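Local structure of ABC transporter substrate-binding protein (Rhizobium radiobacter, 6TFX) at residues A[168-173]-A[192-197]; A[219-224]-A[470-475]. The protein binds the opine mannopinic acid as the solute-binding protein of an ABC transporter, probably delivering it for import into the bacterium. All coordinates share one frame; numbering follows the deposited sequence.

Both contacts pack side chains against the same mixed sheet, whose order runs 170-176, 180-185, 198-203, 5-10, 221-223, 454-467. Contact 1 lies at the 170-176 end of that run, contact 2 farther along at 221-223; their centres are 16 Å apart, and their nearest atoms, about 5 Å apart, do not touch. Strand 5-10 lies between them: L6 meets L196 of contact 1 and L470 of contact 2. The C-terminal tail joins them too, with I486 against F170 and L196, P484 against W472 and T490 against L470. Neither contact reaches the opine pocket or the magnesium bound by C418 and C453.

Contact 1: A[168-173]-A[192-197]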
loop_
_atom_site.group_PDB
_atom_site.type_symbol
_atom_site.label_atom_id
_atom_site.label_comp_id
_atom_site.label_asym_id
_atom_site.label_seq_id
_atom_site.Cartn_x
_atom_site.Cartn_y
_atom_site.Cartn_z
ATOM N N GLY A 168 -11.235 -12.732 -10.755
ATOM C CA GLY A 168 -11.699 -11.347 -10.815
ATOM C C GLY A 168 -12.303 -10.992 -12.165
ATOM O O GLY A 168 -12.306 -11.806 -13.116
ATOM N N PRO A 169 -12.806 -9.747 -12.278
ATOM C CA PRO A 169 -13.538 -9.364 -13.501
ATOM C C PRO A 169 -12.698 -9.169 -14.752
ATOM O O PRO A 169 -13.263 -9.165 -15.844
ATOM C CB PRO A 169 -14.250 -8.059 -13.098
ATOM C CG PRO A 169 -13.443 -7.510 -11.929
ATOM C CD PRO A 169 -12.949 -8.738 -11.202
ATOM N N PHE A 170 -11.360 -8.953 -14.610
ATOM C CA PHE A 170 -10.511 -8.744 -15.787
ATOM C C PHE A 170 -9.340 -9.695 -15.761
ATOM O O PHE A 170 -8.822 -9.994 -14.696
ATOM C CB PHE A 170 -10.035 -7.282 -15.866
ATOM C CG PHE A 170 -11.205 -6.331 -16.003
ATOM C CD1 PHE A 170 -11.791 -6.099 -17.244
ATOM C CD2 PHE A 170 -11.758 -5.717 -14.884
ATOM C CE1 PHE A 170 -12.925 -5.277 -17.364
ATOM C CE2 PHE A 170 -12.875 -4.875 -15.009
ATOM C CZ PHE A 170 -13.466 -4.685 -16.239
ATOM N N GLN A 171 -8.881 -10.110 -16.933
ATOM C CA GLN A 171 -7.746 -11.031 -17.038
ATOM C C GLN A 171 -6.664 -10.399 -17.854
ATOM O O GLN A 171 -6.945 -9.599 -18.740
ATOM C CB GLN A 171 -8.169 -12.356 -17.701
ATOM C CG GLN A 171 -8.771 -12.173 -19.106
ATOM C CD GLN A 171 -9.923 -13.105 -19.355
ATOM O OE1 GLN A 171 -10.161 -14.053 -18.604
ATOM N NE2 GLN A 171 -10.683 -12.840 -20.403
ATOM N N VAL A 172 -5.418 -10.802 -17.608
ATOM C CA VAL A 172 -4.308 -10.275 -18.378
ATOM C C VAL A 172 -4.249 -11.032 -19.688
ATOM O O VAL A 172 -4.019 -12.245 -19.682
ATOM C CB VAL A 172 -2.976 -10.335 -17.597
ATOM C CG1 VAL A 172 -1.784 -9.981 -18.491
ATOM C CG2 VAL A 172 -3.027 -9.425 -16.378
ATOM N N GLU A 173 -4.494 -10.328 -20.801
ATOM C CA GLU A 173 -4.399 -10.944 -22.124
ATOM C C GLU A 173 -2.929 -10.957 -22.577
ATOM O O GLU A 173 -2.451 -11.967 -23.110
ATOM C CB GLU A 173 -5.272 -10.189 -23.124
ATOM C CG GLU A 173 -5.297 -10.835 -24.501
ATOM C CD GLU A 173 -6.167 -10.092 -25.492
ATOM O OE1 GLU A 173 -5.736 -9.025 -25.988
ATOM O OE2 GLU A 173 -7.285 -10.579 -25.773
ATOM N N GLY A 192 -21.435 -11.305 -13.215
ATOM C CA GLY A 192 -21.895 -10.916 -14.543
ATOM C C GLY A 192 -20.743 -10.419 -15.386
ATOM O O GLY A 192 -19.735 -9.921 -14.860
ATOM N N LYS A 193 -20.881 -10.552 -16.697
ATOM C CA LYS A 193 -19.838 -10.126 -17.622
ATOM C C LYS A 193 -19.619 -8.589 -17.524
ATOM O O LYS A 193 -20.590 -7.820 -17.583
ATOM C CB LYS A 193 -20.226 -10.507 -19.069
ATOM C CG LYS A 193 -19.125 -10.228 -20.090
ATOM C CD LYS A 193 -19.576 -10.498 -21.521
ATOM C CE LYS A 193 -18.400 -10.464 -22.467
ATOM N NZ LYS A 193 -18.779 -10.871 -23.844
ATOM N N PRO A 194 -18.363 -8.120 -17.394
ATOM C CA PRO A 194 -18.135 -6.674 -17.337
ATOM C C PRO A 194 -18.714 -5.902 -18.514
ATOM O O PRO A 194 -18.807 -6.414 -19.639
ATOM C CB PRO A 194 -16.606 -6.559 -17.298
ATOM C CG PRO A 194 -16.182 -7.819 -16.604
ATOM C CD PRO A 194 -17.095 -8.860 -17.173
ATOM N N LYS A 195 -19.080 -4.641 -18.247
ATOM C CA LYS A 195 -19.581 -3.726 -19.284
ATOM C C LYS A 195 -18.432 -3.262 -20.172
ATOM O O LYS A 195 -18.647 -2.967 -21.343
ATOM C CB LYS A 195 -20.290 -2.532 -18.645
ATOM C CG LYS A 195 -21.580 -2.971 -17.985
ATOM C CD LYS A 195 -22.285 -1.790 -17.356
ATOM C CE LYS A 195 -23.519 -2.303 -16.648
ATOM N NZ LYS A 195 -24.359 -1.190 -16.145
ATOM N N LEU A 196 -17.211 -3.229 -19.623
ATOM C CA LEU A 196 -16.020 -2.901 -20.410
ATOM C C LEU A 196 -15.502 -4.203 -21.019
ATOM O O LEU A 196 -15.501 -5.235 -20.351
ATOM C CB LEU A 196 -14.910 -2.304 -19.520
ATOM C CG LEU A 196 -15.211 -0.985 -18.814
ATOM C CD1 LEU A 196 -14.057 -0.625 -17.912
ATOM C CD2 LEU A 196 -15.442 0.148 -19.811
ATOM N N SER A 197 -15.038 -4.153 -22.256
ATOM C CA SER A 197 -14.488 -5.339 -22.909
ATOM C C SER A 197 -12.978 -5.396 -22.745
ATOM O O SER A 197 -12.408 -6.488 -22.731
ATOM C CB SER A 197 -14.841 -5.320 -24.394
ATOM O OG SER A 197 -14.276 -4.152 -24.963
#
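F170, P194, L196 and P169 meet through carbon packing, with no hydrogen bond between 168-173 and 192-197. The far rim of the F170 ring does most of the touching: CZ of F170 lies 3.8 Å from CB of P194, and CG of P194 sits over one face of the ring. The phenyl and the pyrrolidine run antiparallel alongside one another. With F170 CG anti to its own carbonyl carbon (chi1 -62°), the ring extends across to the 192-197 loop. P169 adds its CB, 4.0 Å from CG of P194, and L196 its CB, 4.2 Å from CE1 of F170.

This is the edge of the mixed sheet. Strand 170-176 and strand 180-185 form an antiparallel hairpin, and 192-197 is part of the loop leading from that hairpin into strand 198-203; P169, just ahead of strand 170-176, meets P194 in that loop.

Backbone oxygens make the remaining contacts. O of P169 comes within 3.3 Å of CG of P194, and O of L196 stands at the edge of the phenyl, near its plane, 3.9 Å from CE1 of F170. L183 and I486 also touch F170, and A185 touches P194.

Contact 2: A[219-224]-A[470-475]; sequences LDVEQG and LGWGFE
V221, on the short sheet strand 221-223, packs its side chain against L470, on strand 470-471, which pairs antiparallel with 491-492, and against W472 just after that strand. One methyl carries the whole contact. CG2 of V221 lies 3.3 Å from CD2 of L470, a tight approach for two methyl carbons; the two side chains cross at about a right angle. The same V221 CG2 is 4.1 Å from CH2 of W472, meeting the six-membered ring of the indole obliquely. V221 has CG1 anti to its backbone N (chi1 175°), which leaves CG2 beside that N and directed at both partners. L470 reaches over with CG anti to its own N (chi1 175°), and its second torsion (chi2 60°) turns CD2 to the valine. The indole is held at its other end: NE1 of W472 is hydrogen-bonded to OD2 of D243, on strand 240-255, an anchor that would limit swinging of the ring.

No hydrogen bond joins the two segments. Strand 221-223 lies between strand 5-10, parallel to it, and antiparallel strand 454-467; M8, W464 and R466 touch V221 from these neighbours, while helix 207-215 packs against L219 and E222.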
loop_
_atom_site.group_PDB
_atom_site.type_symbol
_atom_site.label_atom_id
_atom_site.label_comp_id
_atom_site.label_asym_id
_atom_site.label_seq_id
_atom_site.Cartn_x
_atom_site.Cartn_y
_atom_site.Cartn_z
ATOM N N LEU A 219 -6.340 9.020 -23.235
ATOM C CA LEU A 219 -6.637 8.361 -21.959
ATOM C C LEU A 219 -7.986 8.767 -21.425
ATOM O O LEU A 219 -8.344 9.945 -21.458
ATOM C CB LEU A 219 -5.568 8.704 -20.877
ATOM C CG LEU A 219 -4.093 8.430 -21.184
ATOM C CD1 LEU A 219 -3.189 9.023 -20.096
ATOM C CD2 LEU A 219 -3.830 6.946 -21.357
ATOM N N ASP A 220 -8.708 7.806 -20.860
ATOM C CA ASP A 220 -9.964 8.099 -20.185
ATOM C C ASP A 220 -9.693 8.411 -18.708
ATOM O O ASP A 220 -10.504 9.064 -18.044
ATOM C CB ASP A 220 -10.895 6.896 -20.295
ATOM C CG ASP A 220 -11.149 6.527 -21.745
ATOM O OD1 ASP A 220 -11.743 7.362 -22.474
ATOM O OD2 ASP A 220 -10.735 5.407 -22.161
ATOM N N VAL A 221 -8.580 7.886 -18.185
ATOM C CA VAL A 221 -8.180 8.065 -16.783
ATOM C C VAL A 221 -6.692 8.310 -16.742
ATOM O O VAL A 221 -5.941 7.634 -17.441
ATOM C CB VAL A 221 -8.504 6.786 -15.947
ATOM C CG1 VAL A 221 -7.986 6.888 -14.502
ATOM C CG2 VAL A 221 -9.987 6.483 -15.954
ATOM N N GLU A 222 -6.249 9.215 -15.860
ATOM C CA GLU A 222 -4.818 9.398 -15.661
ATOM C C GLU A 222 -4.502 9.612 -14.200
ATOM O O GLU A 222 -5.256 10.290 -13.486
ATOM C CB GLU A 222 -4.226 10.519 -16.522
ATOM C CG GLU A 222 -4.559 11.924 -16.043
ATOM C CD GLU A 222 -3.542 13.009 -16.346
ATOM O OE1 GLU A 222 -3.948 14.191 -16.366
ATOM O OE2 GLU A 222 -2.350 12.693 -16.552
ATOM N N GLN A 223 -3.418 9.002 -13.747
ATOM C CA GLN A 223 -2.953 9.234 -12.383
ATOM C C GLN A 223 -2.430 10.667 -12.312
ATOM O O GLN A 223 -1.770 11.155 -13.250
ATOM C CB GLN A 223 -1.839 8.250 -12.029
ATOM C CG GLN A 223 -1.395 8.344 -10.565
ATOM C CD GLN A 223 -0.509 7.207 -10.158
ATOM O OE1 GLN A 223 -0.201 6.297 -10.947
ATOM N NE2 GLN A 223 -0.088 7.217 -8.879
ATOM N N GLY A 224 -2.723 11.324 -11.208
ATOM C CA GLY A 224 -2.272 12.683 -11.002
ATOM C C GLY A 224 -1.063 12.700 -10.108
ATOM O O GLY A 224 -0.303 11.729 -10.053
ATOM N N LEU A 470 -17.028 8.693 -17.976
ATOM C CA LEU A 470 -16.758 7.405 -17.335
ATOM C C LEU A 470 -17.505 7.362 -16.006
ATOM O O LEU A 470 -17.435 8.322 -15.254
ATOM C CB LEU A 470 -15.238 7.268 -17.089
ATOM C CG LEU A 470 -14.771 6.009 -16.296
ATOM C CD1 LEU A 470 -15.158 4.711 -17.009
ATOM C CD2 LEU A 470 -13.292 6.030 -16.105
ATOM N N GLY A 471 -18.228 6.271 -15.749
ATOM C CA GLY A 471 -18.925 6.060 -14.489
ATOM C C GLY A 471 -18.334 4.862 -13.764
ATOM O O GLY A 471 -18.125 3.802 -14.379
ATOM N N TRP A 472 -18.015 5.006 -12.462
ATOM C CA TRP A 472 -17.450 3.875 -11.731
ATOM C C TRP A 472 -18.497 2.806 -11.398
ATOM O O TRP A 472 -18.144 1.638 -11.251
ATOM C CB TRP A 472 -16.795 4.321 -10.417
ATOM C CG TRP A 472 -15.681 5.320 -10.560
ATOM C CD1 TRP A 472 -15.602 6.540 -9.956
ATOM C CD2 TRP A 472 -14.451 5.148 -11.283
ATOM N NE1 TRP A 472 -14.414 7.157 -10.283
ATOM C CE2 TRP A 472 -13.681 6.321 -11.088
ATOM C CE3 TRP A 472 -13.915 4.112 -12.074
ATOM C CZ2 TRP A 472 -12.418 6.498 -11.678
ATOM C CZ3 TRP A 472 -12.675 4.303 -12.681
ATOM C CH2 TRP A 472 -11.948 5.488 -12.485
ATOM N N GLY A 473 -19.754 3.223 -11.247
ATOM C CA GLY A 473 -20.842 2.346 -10.825
ATOM C C GLY A 473 -21.102 2.438 -9.328
ATOM O O GLY A 473 -22.009 1.791 -8.787
ATOM N N PHE A 474 -20.324 3.277 -8.659
ATOM C CA PHE A 474 -20.410 3.473 -7.199
ATOM C C PHE A 474 -19.600 4.734 -6.872
ATOM O O PHE A 474 -18.871 5.244 -7.720
ATOM C CB PHE A 474 -19.795 2.268 -6.451
ATOM C CG PHE A 474 -18.467 1.799 -7.001
ATOM C CD1 PHE A 474 -17.279 2.422 -6.633
ATOM C CD2 PHE A 474 -18.410 0.757 -7.926
ATOM C CE1 PHE A 474 -16.051 2.012 -7.179
ATOM C CE2 PHE A 474 -17.187 0.357 -8.478
ATOM C CZ PHE A 474 -16.019 0.984 -8.095
ATOM N N GLU A 475 -19.685 5.194 -5.643
ATOM C CA GLU A 475 -18.916 6.360 -5.230
ATOM C C GLU A 475 -17.484 5.896 -4.893
ATOM O O GLU A 475 -17.289 5.017 -4.042
ATOM C CB GLU A 475 -19.581 6.994 -4.010
ATOM C CG GLU A 475 -18.776 8.133 -3.419
ATOM C CD GLU A 475 -19.256 8.545 -2.041
ATOM O OE1 GLU A 475 -19.805 7.697 -1.298
ATOM O OE2 GLU A 475 -19.059 9.727 -1.698
#